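Local coordinates for uncharacterized protein (Legionella pneumophila subsp. pneumophila str. Philadelphia 1, PDB 4RD8), which is of unknown function but belongs to the DUF5636 family and adopts an all-helical fold as a single chain, at residues Q47-N52 / D207-V212; K14-G19 / P173-T178; A86-G91 / G113-D118; I28-K33 / F148-P153; S124-L129 / L198-Q203. The protein carries 3 engineered substitutions. All coordinates share one frame; numbering follows the deposited sequence.

Interaction 1: residues Q47-N52 / D207-V212; sequences QLIELN and DQIFPV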
# COMPACT_ATOMS: atom_id res chain seq x y z
N GLN A 47 8.65 -3.30 -9.05
CA GLN A 47 8.44 -2.05 -8.31
C GLN A 47 9.21 -2.00 -6.98
O GLN A 47 9.59 -0.92 -6.54
CB GLN A 47 6.95 -1.75 -8.11
CG GLN A 47 6.29 -1.11 -9.34
CD GLN A 47 6.31 -2.03 -10.55
OE1 GLN A 47 5.80 -3.15 -10.49
NE2 GLN A 47 6.91 -1.57 -11.64
N LEU A 48 9.44 -3.15 -6.36
CA LEU A 48 10.27 -3.19 -5.15
C LEU A 48 11.72 -2.84 -5.47
O LEU A 48 12.39 -2.13 -4.71
CB LEU A 48 10.19 -4.56 -4.45
CG LEU A 48 8.89 -4.87 -3.71
CD1 LEU A 48 8.85 -6.34 -3.32
CD2 LEU A 48 8.79 -4.01 -2.46
N ILE A 49 12.21 -3.36 -6.59
CA ILE A 49 13.53 -2.99 -7.10
C ILE A 49 13.60 -1.48 -7.33
O ILE A 49 14.59 -0.83 -6.96
CB ILE A 49 13.87 -3.76 -8.40
CG1 ILE A 49 14.15 -5.23 -8.07
CG2 ILE A 49 15.06 -3.14 -9.10
CD1 ILE A 49 14.16 -6.14 -9.27
N GLU A 50 12.55 -0.91 -7.92
CA GLU A 50 12.52 0.52 -8.22
C GLU A 50 12.51 1.33 -6.92
O GLU A 50 13.24 2.32 -6.80
CB GLU A 50 11.29 0.86 -9.08
CG GLU A 50 11.08 2.36 -9.35
CD GLU A 50 12.18 2.98 -10.21
OE1 GLU A 50 12.76 2.27 -11.07
OE2 GLU A 50 12.46 4.18 -10.03
N LEU A 51 11.71 0.88 -5.96
CA LEU A 51 11.62 1.56 -4.66
C LEU A 51 12.98 1.49 -3.97
O LEU A 51 13.45 2.48 -3.40
CB LEU A 51 10.55 0.91 -3.80
CG LEU A 51 10.30 1.56 -2.43
CD1 LEU A 51 9.75 2.97 -2.61
CD2 LEU A 51 9.34 0.71 -1.60
N ASN A 52 13.61 0.32 -4.04
CA ASN A 52 14.95 0.13 -3.48
C ASN A 52 15.97 1.04 -4.14
O ASN A 52 16.87 1.54 -3.48
CB ASN A 52 15.40 -1.32 -3.63
CG ASN A 52 16.80 -1.55 -3.08
OD1 ASN A 52 16.99 -1.76 -1.88
ND2 ASN A 52 17.80 -1.51 -3.97
N ASP A 207 16.54 -13.15 -3.25
CA ASP A 207 17.28 -13.02 -4.50
C ASP A 207 18.24 -11.82 -4.45
O ASP A 207 18.89 -11.50 -5.45
CB ASP A 207 16.32 -12.91 -5.69
CG ASP A 207 15.32 -14.06 -5.75
OD1 ASP A 207 15.70 -15.21 -5.42
OD2 ASP A 207 14.15 -13.81 -6.11
N GLN A 208 18.32 -11.18 -3.28
CA GLN A 208 19.18 -10.02 -3.07
C GLN A 208 18.94 -8.94 -4.12
O GLN A 208 19.88 -8.48 -4.78
CB GLN A 208 20.67 -10.41 -3.07
CG GLN A 208 21.18 -11.03 -1.77
CD GLN A 208 21.24 -12.55 -1.82
OE1 GLN A 208 20.46 -13.17 -2.53
NE2 GLN A 208 22.17 -13.14 -1.08
N ILE A 209 17.68 -8.53 -4.28
CA ILE A 209 17.31 -7.53 -5.28
C ILE A 209 16.78 -6.23 -4.65
O ILE A 209 16.52 -5.25 -5.35
CB ILE A 209 16.30 -8.08 -6.30
CG1 ILE A 209 15.10 -8.71 -5.59
CG2 ILE A 209 16.98 -9.11 -7.21
CD1 ILE A 209 13.94 -9.06 -6.51
N PHE A 210 16.61 -6.23 -3.33
CA PHE A 210 16.32 -4.99 -2.62
C PHE A 210 16.99 -4.85 -1.25
O PHE A 210 16.32 -4.59 -0.24
CB PHE A 210 14.82 -4.74 -2.52
CG PHE A 210 13.99 -5.99 -2.36
CD1 PHE A 210 13.93 -6.66 -1.15
CD2 PHE A 210 13.23 -6.47 -3.43
CE1 PHE A 210 13.15 -7.80 -1.00
CE2 PHE A 210 12.45 -7.61 -3.28
CZ PHE A 210 12.41 -8.28 -2.07
N PRO A 211 18.33 -4.98 -1.21
CA PRO A 211 19.08 -5.03 0.04
C PRO A 211 18.98 -3.75 0.87
O PRO A 211 19.03 -3.83 2.10
CB PRO A 211 20.52 -5.24 -0.42
CG PRO A 211 20.57 -4.65 -1.79
CD PRO A 211 19.23 -4.95 -2.38
N VAL A 212 18.85 -2.60 0.22
CA VAL A 212 18.77 -1.32 0.92
C VAL A 212 17.41 -1.13 1.58
O VAL A 212 17.32 -0.77 2.75
CB VAL A 212 19.11 -0.14 -0.00
CG1 VAL A 212 18.91 1.17 0.73
CG2 VAL A 212 20.54 -0.26 -0.49
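N52 carries its CG anti to the backbone N (chi1 179°), its amide facing the start of helix 211-218; F210 CG lies between the backbone N and the carbonyl carbon, off a staggered value (chi1 35°), and ring atoms CD2 and CE2 meet L48. The two backbones come closest here, with CA of N52 5.4 Å from CA of F210, and the side chains meet first through their CB atoms, 3.6 Å apart. Beyond that point N52 OD1 reaches V212 N at 2.9 Å, a weak hydrogen bond because its N-H...O angle is 121°. The stronger partner of the same oxygen is L213 N. F210 occupies the N-cap position, but a phenylalanine offers no side-chain acceptor there; an amide borrowed from helix 41-61 serves the first-turn N-H groups instead. The loop leading into this helix is held by D205, whose carboxylate accepts from the backbone N of I209 and of F210. Apolar groups fill the remaining contact. L48 CB sits 3.7 Å from F210 CD2 and its CD1 3.8 Å from F210 CE2, an oblique approach to the ring. On the more open flank, I49 CG1 lies 4.0 Å from I209 CB and 3.6 Å from I209 O.

Interaction 2: residues K14-G19 / P173-T178; sequences KRALQG and PNYPFT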
# COMPACT_ATOMS: atom_id res chain seq x y z
N LYS A 14 -16.31 -8.19 -6.51
CA LYS A 14 -17.71 -7.76 -6.43
C LYS A 14 -18.43 -8.31 -5.20
O LYS A 14 -19.41 -7.73 -4.76
CB LYS A 14 -18.46 -8.15 -7.71
CG LYS A 14 -17.89 -7.55 -8.98
CD LYS A 14 -18.76 -7.85 -10.20
CE LYS A 14 -20.09 -7.11 -10.11
NZ LYS A 14 -20.83 -7.10 -11.41
N ARG A 15 -17.94 -9.42 -4.66
CA ARG A 15 -18.55 -9.98 -3.45
C ARG A 15 -18.49 -9.00 -2.28
O ARG A 15 -19.34 -9.04 -1.40
CB ARG A 15 -17.86 -11.28 -3.04
CG ARG A 15 -17.97 -12.42 -4.04
CD ARG A 15 -17.23 -13.63 -3.51
NE ARG A 15 -16.87 -14.59 -4.55
CZ ARG A 15 -15.92 -15.51 -4.41
NH1 ARG A 15 -15.23 -15.59 -3.27
NH2 ARG A 15 -15.65 -16.35 -5.40
N ALA A 16 -17.47 -8.14 -2.29
CA ALA A 16 -17.28 -7.18 -1.19
C ALA A 16 -18.00 -5.86 -1.44
O ALA A 16 -17.93 -4.95 -0.61
CB ALA A 16 -15.79 -6.91 -0.98
N LEU A 17 -18.69 -5.76 -2.57
CA LEU A 17 -19.28 -4.48 -2.97
C LEU A 17 -20.81 -4.47 -2.89
O LEU A 17 -21.47 -5.50 -3.09
CB LEU A 17 -18.84 -4.09 -4.38
CG LEU A 17 -17.33 -4.00 -4.61
CD1 LEU A 17 -17.01 -3.57 -6.05
CD2 LEU A 17 -16.65 -3.04 -3.62
N GLN A 18 -21.36 -3.29 -2.61
CA GLN A 18 -22.80 -3.07 -2.65
C GLN A 18 -23.06 -1.66 -3.15
O GLN A 18 -22.11 -0.93 -3.46
CB GLN A 18 -23.42 -3.28 -1.26
CG GLN A 18 -22.81 -2.41 -0.17
CD GLN A 18 -23.36 -2.72 1.20
OE1 GLN A 18 -24.38 -3.40 1.33
NE2 GLN A 18 -22.69 -2.23 2.24
N GLY A 19 -24.33 -1.27 -3.21
CA GLY A 19 -24.71 0.08 -3.58
C GLY A 19 -24.16 0.58 -4.91
O GLY A 19 -24.21 -0.14 -5.91
N PRO A 173 -21.94 -6.58 3.74
CA PRO A 173 -22.00 -7.36 4.98
C PRO A 173 -22.30 -8.84 4.77
O PRO A 173 -22.31 -9.60 5.74
CB PRO A 173 -23.15 -6.71 5.75
CG PRO A 173 -24.06 -6.18 4.66
CD PRO A 173 -23.11 -5.68 3.60
N ASN A 174 -22.56 -9.24 3.53
CA ASN A 174 -22.85 -10.65 3.25
C ASN A 174 -21.58 -11.47 3.08
O ASN A 174 -21.63 -12.70 3.06
CB ASN A 174 -23.73 -10.78 2.00
CG ASN A 174 -25.07 -10.12 2.18
OD1 ASN A 174 -25.96 -10.66 2.83
ND2 ASN A 174 -25.23 -8.93 1.61
N TYR A 175 -20.46 -10.77 2.98
CA TYR A 175 -19.16 -11.36 2.68
C TYR A 175 -18.24 -11.02 3.84
O TYR A 175 -18.25 -9.89 4.32
CB TYR A 175 -18.63 -10.74 1.38
CG TYR A 175 -17.50 -11.50 0.73
CD1 TYR A 175 -17.61 -12.85 0.47
CD2 TYR A 175 -16.33 -10.85 0.35
CE1 TYR A 175 -16.58 -13.55 -0.14
CE2 TYR A 175 -15.30 -11.55 -0.26
CZ TYR A 175 -15.43 -12.89 -0.50
OH TYR A 175 -14.41 -13.58 -1.10
N PRO A 176 -17.46 -12.00 4.31
CA PRO A 176 -16.63 -11.73 5.49
C PRO A 176 -15.46 -10.77 5.26
O PRO A 176 -14.87 -10.31 6.23
CB PRO A 176 -16.11 -13.12 5.90
CG PRO A 176 -16.34 -14.00 4.70
CD PRO A 176 -17.52 -13.43 3.99
N PHE A 177 -15.15 -10.45 4.01
CA PHE A 177 -14.02 -9.58 3.70
C PHE A 177 -14.49 -8.29 3.05
O PHE A 177 -15.40 -8.30 2.23
CB PHE A 177 -13.04 -10.31 2.78
CG PHE A 177 -12.68 -11.68 3.26
CD1 PHE A 177 -11.71 -11.85 4.24
CD2 PHE A 177 -13.32 -12.81 2.76
CE1 PHE A 177 -11.39 -13.12 4.71
CE2 PHE A 177 -13.00 -14.07 3.22
CZ PHE A 177 -12.03 -14.23 4.19
N THR A 178 -13.87 -7.18 3.43
CA THR A 178 -14.12 -5.89 2.78
C THR A 178 -13.25 -5.81 1.53
O THR A 178 -12.34 -6.62 1.36
CB THR A 178 -13.78 -4.70 3.69
OG1 THR A 178 -12.38 -4.71 3.99
CG2 THR A 178 -14.58 -4.79 4.99
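A16, the last residue of a short 3-10 turn, brings its CA within 5.2 Å of the CA of T178, where the turn, running on into a loop, passes an irregular segment; the R15/Y175 and Q18/P173 pairs lie apart from each other around A16. R15 lays its aliphatic part over the tyrosine: CB stands 3.6 Å from the ring centroid and only 3° off the ring normal, a clear CH-pi contact, and CD continues to 3.4 Å from Y175 CE1. The arginine chain is extended from CG to NE, which carries the guanidinium past the ring to the phenol end. There NH1 donates to Y175 OH at 3.1 Å with an N-H...O angle of 141°, the oxygen lying somewhat tilted out of the guanidinium plane. Guanidinium and ring planes are 79° apart, so the cation addresses the hydroxyl rather than covering the ring. In the all-helical fold this contact joins the loop before helix 19-22 to the one leading into helix 179-184, whose N-cap is T178, its OG1 accepting from D181 N. A16 CB packs against F177 O at 3.5 Å. Q18 crosses P173 at about a right angle, with OE1 3.5 Å from P173 CD; its NE2 is anchored outside the contact, on Q168 O. N172 ties the loops further, through the backbone of A16 and through L17 O.

Interaction 3: residues A86-G91 / G113-D118; sequences AGFREG and GFMLKD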
# COMPACT_ATOMS: atom_id res chain seq x y z
N ALA A 86 0.07 10.68 -5.86
CA ALA A 86 -1.14 9.94 -6.19
C ALA A 86 -2.40 10.53 -5.58
O ALA A 86 -3.48 9.94 -5.66
CB ALA A 86 -1.01 8.47 -5.78
N GLY A 87 -2.27 11.69 -4.93
CA GLY A 87 -3.44 12.36 -4.38
C GLY A 87 -3.74 12.07 -2.92
O GLY A 87 -4.77 12.52 -2.40
N PHE A 88 -2.86 11.35 -2.25
CA PHE A 88 -3.05 11.13 -0.81
C PHE A 88 -2.78 12.43 -0.04
O PHE A 88 -2.09 13.33 -0.52
CB PHE A 88 -2.12 10.03 -0.30
CG PHE A 88 -2.52 8.64 -0.74
CD1 PHE A 88 -2.31 8.22 -2.04
CD2 PHE A 88 -3.10 7.77 0.16
CE1 PHE A 88 -2.68 6.94 -2.44
CE2 PHE A 88 -3.47 6.49 -0.22
CZ PHE A 88 -3.25 6.08 -1.54
N ARG A 89 -3.33 12.52 1.17
CA ARG A 89 -2.99 13.63 2.05
C ARG A 89 -1.50 13.59 2.33
O ARG A 89 -0.91 12.50 2.43
CB ARG A 89 -3.74 13.52 3.37
CG ARG A 89 -5.24 13.46 3.22
CD ARG A 89 -5.88 14.85 3.26
NE ARG A 89 -7.34 14.73 3.16
CZ ARG A 89 -8.21 15.68 3.47
NH1 ARG A 89 -7.80 16.86 3.93
NH2 ARG A 89 -9.50 15.44 3.32
N GLU A 90 -0.89 14.76 2.47
CA GLU A 90 0.53 14.84 2.78
C GLU A 90 0.77 14.65 4.28
O GLU A 90 0.44 15.51 5.10
CB GLU A 90 1.13 16.16 2.32
CG GLU A 90 2.64 16.24 2.48
CD GLU A 90 3.25 17.31 1.62
OE1 GLU A 90 2.62 18.39 1.48
OE2 GLU A 90 4.34 17.08 1.06
N GLY A 91 1.33 13.51 4.64
CA GLY A 91 1.56 13.20 6.03
C GLY A 91 0.82 11.94 6.43
O GLY A 91 -0.40 11.93 6.47
N GLY A 113 -8.74 10.22 2.52
CA GLY A 113 -7.50 10.29 1.78
C GLY A 113 -6.20 10.17 2.57
O GLY A 113 -5.11 10.34 2.01
N PHE A 114 -6.30 9.87 3.86
CA PHE A 114 -5.11 9.71 4.69
C PHE A 114 -4.56 8.29 4.67
O PHE A 114 -5.33 7.32 4.76
CB PHE A 114 -5.41 10.09 6.16
CG PHE A 114 -5.72 11.54 6.36
CD1 PHE A 114 -4.70 12.46 6.57
CD2 PHE A 114 -7.03 12.00 6.33
CE1 PHE A 114 -4.98 13.80 6.77
CE2 PHE A 114 -7.31 13.35 6.51
CZ PHE A 114 -6.28 14.26 6.73
N MSE A 115 -3.24 8.18 4.57
CA MSE A 115 -2.54 6.91 4.82
C MSE A 115 -2.18 6.85 6.29
O MSE A 115 -1.77 7.85 6.87
CB MSE A 115 -1.26 6.83 3.97
CG MSE A 115 -0.40 5.59 4.27
SE MSE A 115 -1.29 3.91 3.93
CE MSE A 115 -1.82 4.24 2.10
N LEU A 116 -2.34 5.68 6.90
CA LEU A 116 -1.97 5.51 8.30
C LEU A 116 -0.97 4.38 8.47
O LEU A 116 -0.84 3.51 7.60
CB LEU A 116 -3.22 5.19 9.12
CG LEU A 116 -4.26 6.32 9.12
CD1 LEU A 116 -5.33 6.04 8.09
CD2 LEU A 116 -4.88 6.46 10.50
N LYS A 117 -0.28 4.39 9.61
CA LYS A 117 0.52 3.26 10.05
C LYS A 117 -0.35 2.01 10.10
O LYS A 117 -1.54 2.11 10.39
CB LYS A 117 1.05 3.54 11.45
CG LYS A 117 2.53 3.78 11.55
CD LYS A 117 2.92 3.97 13.01
CE LYS A 117 4.39 4.24 13.17
NZ LYS A 117 4.78 4.25 14.60
N ASP A 118 0.24 0.85 9.81
CA ASP A 118 -0.49 -0.42 9.84
C ASP A 118 -1.18 -0.60 11.19
O ASP A 118 -2.32 -1.07 11.26
CB ASP A 118 0.47 -1.61 9.63
CG ASP A 118 1.11 -1.64 8.24
OD1 ASP A 118 0.69 -0.87 7.35
OD2 ASP A 118 2.02 -2.47 8.04
O HOH W 1 -1.63 10.54 4.37
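R89 runs along F114 where two loops meet just beyond the ends of helices 69-85 and 103-111, each closed by a Schellman motif whose glycine, G87 or G113, has positive phi. The arginine starts with CB 3.5 Å from F114 CD1. CG comes next, over the centre of the ring face, 3.5 Å from the centroid and 8° off the normal, a CH-pi contact. The chain then bends at chi2 (-91°) and stays along the ring, with CD 3.5 Å from F114 CZ, and NE is 3.6 Å from F114 CE2 while donating to S112 O. The guanidinium ends nearly parallel to the ring, the planes 12° apart, with F114 CE2 beneath one face and offset toward the rim. The backbone fixes this register, for R89 N donates to G113 O at 2.9 Å. On the buried flank, F88 CE2 packs at 3.6 Å on CE of selenomethionine M115, with Y162 also meeting the F88 ring. One water bridges three backbone groups: it donates to R89 O and to G91 O, at 2.8 Å for the latter, and accepts from M115 N.

Interaction 4: residues I28-K33 / F148-P153; sequences IQLCTK and FLENIP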
# COMPACT_ATOMS: atom_id res chain seq x y z
N ILE A 28 -14.58 -1.37 -10.40
CA ILE A 28 -14.39 -2.80 -10.30
C ILE A 28 -13.18 -3.21 -11.13
O ILE A 28 -12.37 -4.03 -10.69
CB ILE A 28 -15.64 -3.58 -10.78
CG1 ILE A 28 -16.81 -3.34 -9.82
CG2 ILE A 28 -15.35 -5.08 -10.87
CD1 ILE A 28 -18.17 -3.80 -10.36
N GLN A 29 -13.05 -2.64 -12.32
CA GLN A 29 -11.92 -2.94 -13.20
C GLN A 29 -10.60 -2.51 -12.55
O GLN A 29 -9.62 -3.26 -12.59
CB GLN A 29 -12.09 -2.26 -14.56
CG GLN A 29 -10.89 -2.41 -15.50
CD GLN A 29 -10.65 -3.85 -15.95
OE1 GLN A 29 -11.46 -4.75 -15.70
NE2 GLN A 29 -9.52 -4.07 -16.63
N LEU A 30 -10.58 -1.33 -11.93
CA LEU A 30 -9.38 -0.83 -11.27
C LEU A 30 -8.96 -1.76 -10.13
O LEU A 30 -7.78 -2.08 -9.99
CB LEU A 30 -9.59 0.60 -10.77
CG LEU A 30 -9.74 1.67 -11.87
CD1 LEU A 30 -10.07 3.02 -11.25
CD2 LEU A 30 -8.48 1.78 -12.74
N CYS A 31 -9.93 -2.20 -9.33
CA CYS A 31 -9.62 -3.12 -8.22
C CYS A 31 -9.12 -4.46 -8.73
O CYS A 31 -8.23 -5.07 -8.13
CB CYS A 31 -10.85 -3.35 -7.34
SG CYS A 31 -11.36 -1.89 -6.39
N THR A 32 -9.71 -4.93 -9.82
CA THR A 32 -9.34 -6.21 -10.39
C THR A 32 -7.90 -6.16 -10.87
O THR A 32 -7.13 -7.10 -10.66
CB THR A 32 -10.28 -6.58 -11.54
OG1 THR A 32 -11.61 -6.68 -11.03
CG2 THR A 32 -9.88 -7.90 -12.17
N LYS A 33 -7.51 -5.05 -11.50
CA LYS A 33 -6.14 -4.88 -11.96
C LYS A 33 -5.15 -4.88 -10.78
O LYS A 33 -4.10 -5.53 -10.86
CB LYS A 33 -6.01 -3.60 -12.80
CG LYS A 33 -6.82 -3.62 -14.10
CD LYS A 33 -6.28 -4.65 -15.07
CE LYS A 33 -4.99 -4.19 -15.72
NZ LYS A 33 -5.22 -3.13 -16.75
N PHE A 148 -2.03 -0.25 -16.64
CA PHE A 148 -2.30 -0.94 -15.39
C PHE A 148 -3.56 -0.41 -14.72
O PHE A 148 -4.42 -1.18 -14.30
CB PHE A 148 -1.10 -0.81 -14.45
CG PHE A 148 -1.37 -1.24 -13.03
CD1 PHE A 148 -1.93 -2.48 -12.76
CD2 PHE A 148 -1.04 -0.41 -11.97
CE1 PHE A 148 -2.17 -2.87 -11.46
CE2 PHE A 148 -1.28 -0.80 -10.66
CZ PHE A 148 -1.84 -2.04 -10.41
N LEU A 149 -3.67 0.91 -14.63
CA LEU A 149 -4.87 1.51 -14.03
C LEU A 149 -5.71 2.22 -15.08
O LEU A 149 -6.30 3.27 -14.82
CB LEU A 149 -4.52 2.43 -12.86
CG LEU A 149 -3.83 1.74 -11.68
CD1 LEU A 149 -3.60 2.70 -10.49
CD2 LEU A 149 -4.64 0.50 -11.23
N GLU A 150 -5.76 1.62 -16.27
CA GLU A 150 -6.66 2.05 -17.34
C GLU A 150 -6.45 3.53 -17.69
O GLU A 150 -7.38 4.23 -18.07
CB GLU A 150 -8.12 1.78 -16.94
CG GLU A 150 -8.34 0.37 -16.39
CD GLU A 150 -8.13 -0.71 -17.43
OE1 GLU A 150 -8.55 -0.52 -18.60
OE2 GLU A 150 -7.55 -1.76 -17.09
N ASN A 151 -5.20 3.97 -17.55
CA ASN A 151 -4.78 5.32 -17.92
C ASN A 151 -5.47 6.44 -17.14
O ASN A 151 -5.63 7.55 -17.66
CB ASN A 151 -4.95 5.55 -19.43
CG ASN A 151 -4.01 6.61 -19.95
OD1 ASN A 151 -2.97 6.89 -19.34
ND2 ASN A 151 -4.36 7.22 -21.07
N ILE A 152 -5.88 6.15 -15.91
CA ILE A 152 -6.33 7.22 -15.03
C ILE A 152 -5.11 8.08 -14.70
O ILE A 152 -3.98 7.57 -14.72
CB ILE A 152 -7.02 6.72 -13.73
CG1 ILE A 152 -6.04 5.98 -12.82
CG2 ILE A 152 -8.22 5.84 -14.05
CD1 ILE A 152 -6.60 5.74 -11.41
N PRO A 153 -5.31 9.37 -14.43
CA PRO A 153 -4.17 10.19 -14.02
C PRO A 153 -3.60 9.69 -12.69
O PRO A 153 -4.36 9.27 -11.81
CB PRO A 153 -4.79 11.58 -13.82
CG PRO A 153 -5.96 11.60 -14.76
CD PRO A 153 -6.52 10.19 -14.68
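E150 OE2 takes two donors from helix 25-38, K33 NZ at 2.7 Å in a salt bridge and Q29 NE2 at 3.1 Å with an N-H...O angle of 177°. E150 projects from a type I' beta turn, L149 to I152, closed by a bond from I152 N to L149 O. The donors come from opposite faces of the carboxylate plane: NZ on the anti side and tilted out of plane, NE2 from well above it, the amide and carboxylate planes 83° apart. K33 reaches there by curling, bent at chi2, chi3 and chi4, which also places NZ 3.2 Å from F148 O, a weak bond; NZ also donates to S147 O. Beside this polar group L30 CD2 packs 4.0 Å from L149 CB and 3.4 Å from L149 O. Further out, I157 of helix 157-162 backs L149 and I152, while the F148 ring meets Y37 and presents its edge, CE1, 3.3 Å from K33 O.

Interaction 5: residues S124-L129 / L198-Q203; sequences SSHGEL and LSDHIQ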
# COMPACT_ATOMS: atom_id res chain seq x y z
N SER A 124 0.81 -5.30 14.32
CA SER A 124 1.51 -6.41 13.69
C SER A 124 2.98 -6.41 14.10
O SER A 124 3.59 -5.36 14.23
CB SER A 124 1.40 -6.32 12.17
OG SER A 124 2.31 -7.21 11.55
N SER A 125 3.53 -7.61 14.28
CA SER A 125 4.94 -7.75 14.62
C SER A 125 5.79 -7.86 13.36
O SER A 125 7.01 -7.94 13.43
CB SER A 125 5.16 -8.99 15.49
OG SER A 125 4.84 -10.17 14.77
N HIS A 126 5.13 -7.85 12.20
CA HIS A 126 5.81 -8.12 10.93
C HIS A 126 6.20 -6.85 10.17
O HIS A 126 7.19 -6.86 9.43
CB HIS A 126 4.95 -9.03 10.04
CG HIS A 126 4.77 -10.41 10.58
ND1 HIS A 126 3.69 -10.78 11.37
CD2 HIS A 126 5.53 -11.53 10.45
CE1 HIS A 126 3.80 -12.05 11.69
NE2 HIS A 126 4.90 -12.53 11.15
N GLY A 127 5.44 -5.78 10.34
CA GLY A 127 5.73 -4.53 9.66
C GLY A 127 5.02 -3.32 10.25
O GLY A 127 4.18 -3.46 11.14
N GLU A 128 5.35 -2.13 9.75
CA GLU A 128 4.83 -0.88 10.29
C GLU A 128 4.18 -0.02 9.20
O GLU A 128 3.14 0.61 9.42
CB GLU A 128 5.99 -0.11 10.94
CG GLU A 128 5.63 1.13 11.73
CD GLU A 128 6.86 1.88 12.21
OE1 GLU A 128 7.76 2.14 11.38
OE2 GLU A 128 6.94 2.20 13.41
N LEU A 129 4.80 -0.01 8.03
CA LEU A 129 4.33 0.79 6.91
C LEU A 129 4.02 -0.08 5.71
O LEU A 129 4.18 0.35 4.58
CB LEU A 129 5.40 1.81 6.50
CG LEU A 129 5.90 2.78 7.58
CD1 LEU A 129 7.01 3.65 7.02
CD2 LEU A 129 4.77 3.63 8.10
N LEU A 198 4.07 -9.79 2.40
CA LEU A 198 4.93 -8.79 1.76
C LEU A 198 6.05 -8.33 2.68
O LEU A 198 7.18 -8.18 2.25
CB LEU A 198 4.12 -7.59 1.26
CG LEU A 198 4.91 -6.43 0.65
CD1 LEU A 198 5.71 -6.87 -0.56
CD2 LEU A 198 3.97 -5.29 0.28
N SER A 199 5.73 -8.13 3.95
CA SER A 199 6.73 -7.72 4.93
C SER A 199 7.86 -8.74 5.05
O SER A 199 9.04 -8.38 5.10
CB SER A 199 6.08 -7.48 6.29
OG SER A 199 7.00 -7.75 7.33
N ASP A 200 7.50 -10.02 5.10
CA ASP A 200 8.49 -11.09 5.22
C ASP A 200 9.28 -11.25 3.92
O ASP A 200 10.47 -11.56 3.93
CB ASP A 200 7.81 -12.42 5.57
CG ASP A 200 7.18 -12.40 6.95
OD1 ASP A 200 7.54 -11.53 7.77
OD2 ASP A 200 6.33 -13.28 7.22
N HIS A 201 8.60 -11.04 2.80
CA HIS A 201 9.23 -11.09 1.49
C HIS A 201 10.35 -10.05 1.40
O HIS A 201 11.43 -10.34 0.89
CB HIS A 201 8.19 -10.85 0.39
CG HIS A 201 8.74 -10.93 -0.98
ND1 HIS A 201 9.26 -12.10 -1.53
CD2 HIS A 201 8.88 -9.99 -1.96
CE1 HIS A 201 9.67 -11.87 -2.75
NE2 HIS A 201 9.45 -10.59 -3.04
N ILE A 202 10.09 -8.85 1.91
CA ILE A 202 11.06 -7.76 1.85
C ILE A 202 12.25 -8.01 2.79
O ILE A 202 13.41 -7.88 2.38
CB ILE A 202 10.40 -6.40 2.18
CG1 ILE A 202 9.49 -5.97 1.02
CG2 ILE A 202 11.45 -5.34 2.43
CD1 ILE A 202 8.57 -4.78 1.36
N GLN A 203 11.96 -8.37 4.04
CA GLN A 203 13.01 -8.57 5.04
C GLN A 203 13.90 -9.77 4.75
O GLN A 203 15.04 -9.82 5.19
CB GLN A 203 12.40 -8.66 6.45
CG GLN A 203 11.87 -7.33 6.97
CD GLN A 203 11.37 -7.39 8.40
OE1 GLN A 203 12.03 -7.94 9.28
NE2 GLN A 203 10.19 -6.82 8.64
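H126, the loop residue that meets S199, D200 and Q203, donates its backbone N to S124 OG at 3.0 Å with an N-H...O angle of 161°, and the same hydroxyl is hydrogen-bonded to E196 OE1. E196 belongs to helix 195-204, and this bond links the loop to the helix just before 198-203. With CG beside its own backbone N (chi1 -66°), H126 folds its ring back over the turn: S125 OG lies 3.5 Å above one face, and the CD2 edge is left to meet the helix. D200 OD1 approaches that edge near the ring plane, 3.3 Å from H126 CD2, with ring and carboxylate planes 61° apart. H126 NE2 and D200 OD2 remain 4.2 Å apart. H126 O points at the helix and lies 3.1 Å from Q203 NE2; its spacing to S199 OG is too short to be trusted. One residue on, G127 has no side chain to set between loop and helix, and its CA passes 5.8 Å from the CA of S199. Beyond it, the salt bridge of E128 to R76 ties the loop to helix 69-85. The S124-H126 arrangement is an ST turn, set in the loop whose last residue, L129, is the N-cap of helix 130-144.

Interactions 1 and 5 are neighbours, sharing a boundary where the F210 ring packs on backbone oxygens of helix 195-204 and L48 meets H201 and I202. Interaction 5 joins interaction 3 through a probable hydrogen bond from D118 N to E128 O. Toward the N-terminus, interactions 2 and 4 touch through I28, against K14 and L17. Interactions 1 and 2 lie on opposite sides of the chain's centre, their centres about 34 Å apart. Interactions 2 and 5 are surface contacts; the other three are partly buried. Chemistry does not simply follow burial: helix capping in 1, arginine on an aromatic face in 2 and 3, a doubly held carboxylate in 4, a histidine edge facing a carboxylate in 5.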